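Acetyl xylan esterase (Paenibacillus sp. R4, PDB 6AGQ) probably removes acetyl groups from acetylated xylan by hydrolysing their ester bonds, as a cold-active esterase with an alpha/beta-hydrolase fold. Local coordinates at residues L116-R121 against D160-A164. Sequence-based numbering, arbitrary orientation.
Sequences LAIDVR and DCIRA
Arg121 meets Asp160 side-on, a buried salt bridge in which two nitrogens of the guanidinium serve the two carboxylate oxygens. Arg121 NE lies 2.9 Å from Asp160 OD2 in a nearly straight bond (168°). Arg121 NH1 reaches Asp160 OD1 at 3.3 Å; each oxygen offers its syn lone pair, and the two planes are nearly coplanar. A bend at chi3 (61°) turns the end of the arginine so that this edge faces the acid. Further along, the contact becomes apolar: Ile118 CD1 rests 4.0 Å from Ala164 CB, and Leu116 CD2 approaches the same methyl at 3.8 Å. This helix-on-sheet layering is that of the alpha/beta-hydrolase fold, in which helix 153-170 packs against the sheet; its turn 160-164 runs nearly antiparallel to strand 116-118 (162°), the axes of these segments 10.1 Å apart at their closest. An alanine in place of Arg121 would probably leave the Asp160 carboxylate buried without its cationic mate and free to turn. Two further acids, Asp66 and Asp129, hold the same guanidinium, Asp66 through NH1 and Asp129 through NH2. Tyr62, from strand 55-63, touches both Ile118 and Ala164 while its hydroxyl hydrogen-bonds to Asp160 O.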
loop_
_atom_site.group_PDB
_atom_site.type_symbol
_atom_site.label_atom_id
_atom_site.label_comp_id
_atom_site.label_asym_id
_atom_site.label_seq_id
_atom_site.Cartn_x
_atom_site.Cartn_y
_atom_site.Cartn_z
ATOM N N LEU A 116 -5.940 23.018 -32.371
ATOM C CA LEU A 116 -5.320 21.783 -32.902
ATOM C C LEU A 116 -4.772 20.988 -31.731
ATOM O O LEU A 116 -4.015 21.527 -30.907
ATOM C CB LEU A 116 -4.179 22.125 -33.897
ATOM C CG LEU A 116 -3.228 20.985 -34.333
ATOM C CD1 LEU A 116 -3.878 20.054 -35.344
ATOM C CD2 LEU A 116 -1.994 21.659 -34.920
ATOM N N ALA A 117 -5.112 19.702 -31.692
ATOM C CA ALA A 117 -4.444 18.762 -30.838
ATOM C C ALA A 117 -3.730 17.689 -31.637
ATOM O O ALA A 117 -4.320 17.111 -32.505
ATOM C CB ALA A 117 -5.468 18.108 -29.927
ATOM N N ILE A 118 -2.515 17.337 -31.264
ATOM C CA ILE A 118 -1.715 16.342 -31.977
ATOM C C ILE A 118 -1.235 15.171 -31.097
ATOM O O ILE A 118 -1.091 15.317 -29.907
ATOM C CB ILE A 118 -0.439 17.007 -32.597
ATOM C CG1 ILE A 118 0.471 17.594 -31.521
ATOM C CG2 ILE A 118 -0.829 18.112 -33.595
ATOM C CD1 ILE A 118 1.781 18.081 -32.080
ATOM N N ASP A 119 -1.062 14.008 -31.697
ATOM C CA ASP A 119 -0.303 12.896 -31.124
ATOM C C ASP A 119 1.218 13.201 -31.021
ATOM O O ASP A 119 1.788 13.767 -31.915
ATOM C CB ASP A 119 -0.392 11.709 -32.016
ATOM C CG ASP A 119 -1.784 10.988 -32.025
ATOM O OD1 ASP A 119 -2.646 11.155 -31.104
ATOM O OD2 ASP A 119 -1.943 10.183 -32.984
ATOM N N VAL A 120 1.856 12.694 -29.965
ATOM C CA VAL A 120 3.292 12.680 -29.766
ATOM C C VAL A 120 3.688 11.298 -30.265
ATOM O O VAL A 120 3.072 10.305 -29.907
ATOM C CB VAL A 120 3.691 12.823 -28.271
ATOM C CG1 VAL A 120 5.206 12.679 -28.085
ATOM C CG2 VAL A 120 3.208 14.134 -27.697
ATOM N N ARG A 121 4.682 11.271 -31.134
ATOM C CA ARG A 121 5.054 10.120 -31.898
ATOM C C ARG A 121 5.349 8.808 -31.112
ATOM O O ARG A 121 6.067 8.782 -30.122
ATOM C CB ARG A 121 6.221 10.499 -32.796
ATOM C CG ARG A 121 7.425 10.984 -32.019
ATOM C CD ARG A 121 8.659 10.836 -32.840
ATOM N NE ARG A 121 8.513 11.647 -34.038
ATOM C CZ ARG A 121 9.146 11.415 -35.180
ATOM N NH1 ARG A 121 8.972 12.254 -36.191
ATOM N NH2 ARG A 121 9.973 10.355 -35.280
ATOM N N ASP A 160 8.274 17.963 -34.537
ATOM C CA ASP A 160 6.816 17.728 -34.845
ATOM C C ASP A 160 5.940 18.849 -34.261
ATOM O O ASP A 160 4.960 19.281 -34.895
ATOM C CB ASP A 160 6.305 16.447 -34.263
ATOM C CG ASP A 160 7.022 15.197 -34.795
ATOM O OD1 ASP A 160 7.611 15.245 -35.913
ATOM O OD2 ASP A 160 7.018 14.142 -34.059
ATOM N N CYS A 161 6.334 19.327 -33.062
ATOM C CA CYS A 161 5.620 20.344 -32.312
ATOM C C CYS A 161 5.739 21.695 -32.938
ATOM O O CYS A 161 4.839 22.495 -32.764
ATOM C CB CYS A 161 6.037 20.387 -30.815
ATOM S SG CYS A 161 5.550 18.894 -29.885
ATOM N N ILE A 162 6.878 21.977 -33.579
ATOM C CA ILE A 162 7.068 23.224 -34.341
ATOM C C ILE A 162 6.317 23.128 -35.676
ATOM O O ILE A 162 5.710 24.107 -36.204
ATOM C CB ILE A 162 8.591 23.487 -34.568
ATOM C CG1 ILE A 162 9.221 24.041 -33.262
ATOM C CG2 ILE A 162 8.870 24.425 -35.769
ATOM C CD1 ILE A 162 10.749 23.919 -33.263
ATOM N N ARG A 163 6.351 21.930 -36.239
ATOM C CA ARG A 163 5.587 21.692 -37.448
ATOM C C ARG A 163 4.057 21.777 -37.241
ATOM O O ARG A 163 3.356 22.121 -38.199
ATOM C CB ARG A 163 6.041 20.379 -38.085
ATOM C CG ARG A 163 7.446 20.509 -38.628
ATOM C CD ARG A 163 8.084 19.169 -38.887
ATOM N NE ARG A 163 7.591 18.579 -40.131
ATOM C CZ ARG A 163 7.976 18.901 -41.357
ATOM N NH1 ARG A 163 8.920 19.842 -41.588
ATOM N NH2 ARG A 163 7.422 18.239 -42.375
ATOM N N ALA A 164 3.544 21.532 -36.033
ATOM C CA ALA A 164 2.160 21.896 -35.706
ATOM C C ALA A 164 1.884 23.411 -35.838
ATOM O O ALA A 164 0.818 23.832 -36.219
ATOM C CB ALA A 164 1.790 21.412 -34.318
#